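Local coordinates for D-alanyl transferase DltD (Enterococcus faecalis, PDB 6O93), which probably transfers D-alanine in lipoteichoic acid biosynthesis, as a membrane-associated member of the SGNH hydrolase clan that acts in Gram-positive cell wall biogenesis, at residues Y40-G45 with K97-I102; D266-P271 with Q390-L395. All blocks are in the same frame, centred on the assembly; numbering follows the deposited sequence.

Contact 1. Residues Y40-G45 with K97-I102; sequences YVPFFG and KKAVFI
Phe44 O takes the backbone hydrogen of Ile102 N at 2.7 Å, a nearly straight bond that is the shortest between the two strands. Phe44 N gives its own hydrogen to Val100 O at 2.8 Å, and Val100 N reaches back to Pro42 O at 2.9 Å. Strands 40-44 and 98-102 run parallel, their axes 15° apart, and Phe43 pairs with Val100 and Phe44 with Phe101. On the Phe43 side, Val100 sits over one face of the Phe43 ring in a CH-pi contact, its CB 3.9 Å from the ring centroid. Val100 CG2, set anti to the carbonyl carbon, closes on Phe43 CE1 at 3.6 Å and also meets Val41 CG1; helix 352-367 covers this side of the sheet through Val362. On the opposite face of the sheet, Phe44 has CG anti to its carbonyl carbon (chi1 -56°), which lays the ring back along the neighbouring strand: CE2 brings its edge against Ala99 CB at 3.8 Å, while Phe44 CB touches Phe101 CD2. Helix 80-90 packs over Phe44. With backbone polar groups paired between the strands and hydrocarbon on both faces, the chemistry is that of a buried central parallel sheet, as in SGNH hydrolases.

Contact 2. Residues D266-P271 with Q390-L395; sequences DYRFSP and QNPLVL
The Phe269 ring and the Arg268 guanidinium are layered within one loop; the ring turns its edge to Asn391, and Arg268 reaches the same residue through NH1. Arg268 CB lies over the centre of one face of the Phe269 ring, and Phe269 CZ in turn sits 4.0 Å above the guanidinium plane of Arg268. At the ring's edge come Asn391 N and Asn391 CA, the latter 3.8 Å from Phe269 CE1. The guanidinium edge carries Asp266 on one part and a water on another. Arg268 bends at chi3 (-61°), which brings NE and NH2 side-on to the carboxylate: NE meets Asp266 OD1 at 3.0 Å and NH2 meets OD2 at 2.8 Å, a salt bridge. OD1 also accepts from Arg268 N, closing an Asx turn, so this carboxylate steadies the arginine. The remaining nitrogen, NH1, donates to the water at 2.7 Å, and the water in turn donates to Asn391 OD1 at 2.6 Å, a bridge between an amide and a guanidinium whose planes stand 83° apart. That same OD1 receives Leu393 N at 3.1 Å in a second Asx turn. Lys318 of helix 309-324 bonds both Arg268 O and Gln390 O, and Pro392 packs on that helix; the two loops, one leading into helix 272-285 and the other following helix 385-388, thus meet beside helix 309-324.

Contact 1 belongs to the buried core and contact 2 to the surface; their centres lie 26 Å apart, their nearest atoms about 12 Å, and they do not touch. No strand or helix is common to the two: 40-45 with 97-102 joins neighbouring strands of the central sheet, whereas 266-271 with 390-395 brings together loops far apart in sequence. Their chemistry follows their place. In the core, direct backbone bonds and apolar packing suffice, and the side chain of Ile102, at the end of strand 98-102, lies about 7 Å from the bound sodium ion. At the surface the loops share little area; the salt bridge stays within one loop, and a water carries the polar link to the other.

Contact 1. Residues Y40-G45 with K97-I102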
loop_
_atom_site.group_PDB
_atom_site.type_symbol
_atom_site.label_atom_id
_atom_site.label_comp_id
_atom_site.label_asym_id
_atom_site.label_seq_id
_atom_site.Cartn_x
_atom_site.Cartn_y
_atom_site.Cartn_z
ATOM N N TYR A 40 6.381 8.577 -12.625
ATOM C CA TYR A 40 5.910 7.374 -11.952
ATOM C C TYR A 40 5.077 7.767 -10.739
ATOM O O TYR A 40 5.566 8.464 -9.841
ATOM C CB TYR A 40 7.088 6.483 -11.548
ATOM C CG TYR A 40 7.759 5.828 -12.736
ATOM C CD1 TYR A 40 7.231 4.679 -13.306
ATOM C CD2 TYR A 40 8.910 6.369 -13.297
ATOM C CE1 TYR A 40 7.830 4.081 -14.398
ATOM C CE2 TYR A 40 9.520 5.775 -14.391
ATOM C CZ TYR A 40 8.974 4.631 -14.938
ATOM O OH TYR A 40 9.568 4.034 -16.028
ATOM N N VAL A 41 3.826 7.319 -10.719
ATOM C CA VAL A 41 2.911 7.582 -9.610
ATOM C C VAL A 41 3.038 6.422 -8.625
ATOM O O VAL A 41 2.700 5.282 -8.986
ATOM C CB VAL A 41 1.466 7.733 -10.102
ATOM C CG1 VAL A 41 0.532 8.054 -8.942
ATOM C CG2 VAL A 41 1.373 8.809 -11.176
ATOM N N PRO A 42 3.518 6.650 -7.402
ATOM C CA PRO A 42 3.638 5.535 -6.453
ATOM C C PRO A 42 2.267 5.000 -6.065
ATOM O O PRO A 42 1.370 5.759 -5.692
ATOM C CB PRO A 42 4.365 6.157 -5.255
ATOM C CG PRO A 42 4.044 7.609 -5.333
ATOM C CD PRO A 42 3.945 7.928 -6.802
ATOM N N PHE A 43 2.112 3.683 -6.172
ATOM C CA PHE A 43 0.920 2.969 -5.723
ATOM C C PHE A 43 1.290 2.257 -4.428
ATOM O O PHE A 43 1.914 1.193 -4.456
ATOM C CB PHE A 43 0.440 1.962 -6.766
ATOM C CG PHE A 43 -0.415 2.550 -7.849
ATOM C CD1 PHE A 43 -0.081 3.751 -8.449
ATOM C CD2 PHE A 43 -1.540 1.875 -8.294
ATOM C CE1 PHE A 43 -0.865 4.278 -9.458
ATOM C CE2 PHE A 43 -2.326 2.396 -9.302
ATOM C CZ PHE A 43 -1.987 3.600 -9.886
ATOM N N PHE A 44 0.906 2.842 -3.296
ATOM C CA PHE A 44 1.121 2.212 -2.000
ATOM C C PHE A 44 -0.008 1.224 -1.728
ATOM O O PHE A 44 -1.184 1.602 -1.717
ATOM C CB PHE A 44 1.189 3.264 -0.895
ATOM C CG PHE A 44 2.239 4.316 -1.121
ATOM C CD1 PHE A 44 3.575 4.050 -0.861
ATOM C CD2 PHE A 44 1.889 5.575 -1.587
ATOM C CE1 PHE A 44 4.542 5.019 -1.064
ATOM C CE2 PHE A 44 2.853 6.548 -1.790
ATOM C CZ PHE A 44 4.181 6.269 -1.530
ATOM N N GLY A 45 0.348 -0.040 -1.514
ATOM C CA GLY A 45 -0.636 -1.071 -1.244
ATOM C C GLY A 45 -0.002 -2.332 -0.695
ATOM O O GLY A 45 1.041 -2.269 -0.039
ATOM N N LYS A 97 3.737 16.067 -5.359
ATOM C CA LYS A 97 3.395 15.142 -6.425
ATOM C C LYS A 97 2.116 14.385 -6.072
ATOM O O LYS A 97 1.442 14.685 -5.078
ATOM C CB LYS A 97 4.574 14.202 -6.686
ATOM C CG LYS A 97 5.835 14.952 -7.101
ATOM C CD LYS A 97 6.833 14.063 -7.814
ATOM C CE LYS A 97 7.994 14.880 -8.353
ATOM N NZ LYS A 97 8.657 15.683 -7.285
ATOM N N LYS A 98 1.771 13.406 -6.902
ATOM C CA LYS A 98 0.556 12.628 -6.732
ATOM C C LYS A 98 0.893 11.186 -6.381
ATOM O O LYS A 98 1.915 10.645 -6.814
ATOM C CB LYS A 98 -0.304 12.667 -8.000
ATOM C CG LYS A 98 -0.914 14.029 -8.279
ATOM C CD LYS A 98 -1.900 13.981 -9.430
ATOM C CE LYS A 98 -2.640 15.300 -9.569
ATOM N NZ LYS A 98 -3.492 15.340 -10.787
ATOM N N ALA A 99 0.023 10.569 -5.587
ATOM C CA ALA A 99 0.206 9.189 -5.171
ATOM C C ALA A 99 -1.149 8.503 -5.091
ATOM O O ALA A 99 -2.200 9.150 -5.049
ATOM C CB ALA A 99 0.925 9.098 -3.820
ATOM N N VAL A 100 -1.110 7.175 -5.082
ATOM C CA VAL A 100 -2.294 6.342 -4.922
ATOM C C VAL A 100 -2.056 5.429 -3.729
ATOM O O VAL A 100 -0.976 4.842 -3.598
ATOM C CB VAL A 100 -2.596 5.529 -6.194
ATOM C CG1 VAL A 100 -3.809 4.634 -5.987
ATOM C CG2 VAL A 100 -2.819 6.460 -7.376
ATOM N N PHE A 101 -3.057 5.322 -2.858
ATOM C CA PHE A 101 -2.951 4.540 -1.628
ATOM C C PHE A 101 -4.119 3.566 -1.584
ATOM O O PHE A 101 -5.276 3.982 -1.472
ATOM C CB PHE A 101 -2.948 5.449 -0.397
ATOM C CG PHE A 101 -2.441 4.782 0.852
ATOM C CD1 PHE A 101 -3.241 3.896 1.555
ATOM C CD2 PHE A 101 -1.170 5.050 1.326
ATOM C CE1 PHE A 101 -2.778 3.284 2.705
ATOM C CE2 PHE A 101 -0.699 4.440 2.477
ATOM C CZ PHE A 101 -1.505 3.556 3.166
ATOM N N ILE A 102 -3.823 2.274 -1.669
ATOM C CA ILE A 102 -4.848 1.238 -1.691
ATOM C C ILE A 102 -4.958 0.659 -0.287
ATOM O O ILE A 102 -4.060 -0.050 0.182
ATOM C CB ILE A 102 -4.533 0.155 -2.729
ATOM C CG1 ILE A 102 -4.541 0.774 -4.130
ATOM C CG2 ILE A 102 -5.551 -0.978 -2.637
ATOM C CD1 ILE A 102 -4.063 -0.151 -5.213
#

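Contact 2. Residues D266-P271 with Q390-L395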
loop_
_atom_site.group_PDB
_atom_site.type_symbol
_atom_site.label_atom_id
_atom_site.label_comp_id
_atom_site.label_asym_id
_atom_site.label_seq_id
_atom_site.Cartn_x
_atom_site.Cartn_y
_atom_site.Cartn_z
ATOM N N ASP A 266 -13.584 -8.930 12.780
ATOM C CA ASP A 266 -13.950 -7.546 13.043
ATOM C C ASP A 266 -12.737 -6.666 12.783
ATOM O O ASP A 266 -11.671 -6.894 13.363
ATOM C CB ASP A 266 -14.440 -7.391 14.486
ATOM C CG ASP A 266 -15.107 -6.060 14.742
ATOM O OD1 ASP A 266 -15.030 -5.172 13.867
ATOM O OD2 ASP A 266 -15.715 -5.908 15.823
ATOM N N TYR A 267 -12.902 -5.668 11.915
ATOM C CA TYR A 267 -11.826 -4.753 11.554
ATOM C C TYR A 267 -12.069 -3.334 12.056
ATOM O O TYR A 267 -11.390 -2.405 11.607
ATOM C CB TYR A 267 -11.638 -4.723 10.035
ATOM C CG TYR A 267 -11.353 -6.058 9.386
ATOM C CD1 TYR A 267 -10.512 -6.987 9.983
ATOM C CD2 TYR A 267 -11.924 -6.385 8.165
ATOM C CE1 TYR A 267 -10.251 -8.207 9.379
ATOM C CE2 TYR A 267 -11.671 -7.597 7.554
ATOM C CZ TYR A 267 -10.837 -8.504 8.162
ATOM O OH TYR A 267 -10.591 -9.709 7.545
ATOM N N ARG A 268 -13.022 -3.140 12.969
ATOM C CA ARG A 268 -13.367 -1.795 13.414
ATOM C C ARG A 268 -12.382 -1.231 14.430
ATOM O O ARG A 268 -12.306 -0.007 14.578
ATOM C CB ARG A 268 -14.774 -1.789 14.016
ATOM C CG ARG A 268 -15.879 -2.105 13.018
ATOM C CD ARG A 268 -17.222 -2.233 13.714
ATOM N NE ARG A 268 -17.215 -3.323 14.685
ATOM C CZ ARG A 268 -18.127 -3.492 15.636
ATOM N NH1 ARG A 268 -19.136 -2.640 15.760
ATOM N NH2 ARG A 268 -18.024 -4.513 16.471
ATOM N N PHE A 269 -11.633 -2.081 15.128
ATOM C CA PHE A 269 -10.735 -1.648 16.193
ATOM C C PHE A 269 -9.340 -2.184 15.907
ATOM O O PHE A 269 -9.159 -3.397 15.758
ATOM C CB PHE A 269 -11.238 -2.132 17.554
ATOM C CG PHE A 269 -12.723 -1.985 17.732
ATOM C CD1 PHE A 269 -13.288 -0.739 17.956
ATOM C CD2 PHE A 269 -13.555 -3.090 17.667
ATOM C CE1 PHE A 269 -14.653 -0.600 18.118
ATOM C CE2 PHE A 269 -14.923 -2.956 17.827
ATOM C CZ PHE A 269 -15.472 -1.710 18.055
ATOM N N SER A 270 -8.358 -1.286 15.831
ATOM C CA SER A 270 -7.024 -1.711 15.428
ATOM C C SER A 270 -5.971 -0.633 15.658
ATOM O O SER A 270 -6.246 0.560 15.466
ATOM C CB SER A 270 -7.026 -2.104 13.949
ATOM O OG SER A 270 -5.733 -2.505 13.535
ATOM N N PRO A 271 -4.753 -1.009 16.059
ATOM C CA PRO A 271 -3.639 -0.051 15.996
ATOM C C PRO A 271 -3.344 0.424 14.586
ATOM O O PRO A 271 -2.649 1.434 14.419
ATOM C CB PRO A 271 -2.457 -0.842 16.578
ATOM C CG PRO A 271 -3.073 -1.934 17.373
ATOM C CD PRO A 271 -4.346 -2.283 16.676
ATOM N N GLN A 390 -12.233 3.408 18.664
ATOM C CA GLN A 390 -13.501 4.112 18.522
ATOM C C GLN A 390 -14.493 3.283 17.717
ATOM O O GLN A 390 -14.161 2.750 16.653
ATOM C CB GLN A 390 -13.282 5.466 17.850
ATOM C CG GLN A 390 -14.556 6.257 17.604
ATOM C CD GLN A 390 -15.312 6.580 18.879
ATOM O OE1 GLN A 390 -14.736 7.062 19.855
ATOM N NE2 GLN A 390 -16.614 6.315 18.877
ATOM N N ASN A 391 -15.712 3.179 18.228
ATOM C CA ASN A 391 -16.785 2.532 17.489
ATOM C C ASN A 391 -17.317 3.494 16.433
ATOM O O ASN A 391 -17.732 4.606 16.779
ATOM C CB ASN A 391 -17.901 2.114 18.434
ATOM C CG ASN A 391 -18.870 1.152 17.790
ATOM O OD1 ASN A 391 -19.399 1.413 16.708
ATOM N ND2 ASN A 391 -19.096 0.019 18.444
ATOM N N PRO A 392 -17.322 3.123 15.151
ATOM C CA PRO A 392 -17.685 4.087 14.105
ATOM C C PRO A 392 -19.179 4.287 13.905
ATOM O O PRO A 392 -19.556 5.074 13.029
ATOM C CB PRO A 392 -17.045 3.476 12.853
ATOM C CG PRO A 392 -17.070 2.021 13.102
ATOM C CD PRO A 392 -16.851 1.848 14.580
ATOM N N LEU A 393 -20.042 3.622 14.675
ATOM C CA LEU A 393 -21.477 3.827 14.503
ATOM C C LEU A 393 -21.885 5.265 14.790
ATOM O O LEU A 393 -22.923 5.716 14.292
ATOM C CB LEU A 393 -22.263 2.868 15.402
ATOM C CG LEU A 393 -22.242 3.112 16.915
ATOM C CD1 LEU A 393 -23.280 4.149 17.339
ATOM C CD2 LEU A 393 -22.460 1.801 17.659
ATOM N N VAL A 394 -21.095 5.995 15.583
ATOM C CA VAL A 394 -21.420 7.382 15.910
ATOM C C VAL A 394 -20.970 8.365 14.844
ATOM O O VAL A 394 -21.364 9.536 14.893
ATOM C CB VAL A 394 -20.784 7.801 17.249
ATOM C CG1 VAL A 394 -21.247 6.887 18.377
ATOM C CG2 VAL A 394 -19.259 7.802 17.144
ATOM N N LEU A 395 -20.163 7.928 13.878
ATOM C CA LEU A 395 -19.561 8.853 12.934
ATOM C C LEU A 395 -20.544 9.232 11.825
ATOM O O LEU A 395 -21.433 8.450 11.476
ATOM C CB LEU A 395 -18.311 8.237 12.315
ATOM C CG LEU A 395 -17.190 7.875 13.292
ATOM C CD1 LEU A 395 -16.097 7.091 12.573
ATOM C CD2 LEU A 395 -16.618 9.124 13.956
HETATM O O HOH W 1 -19.945 -0.221 14.743
#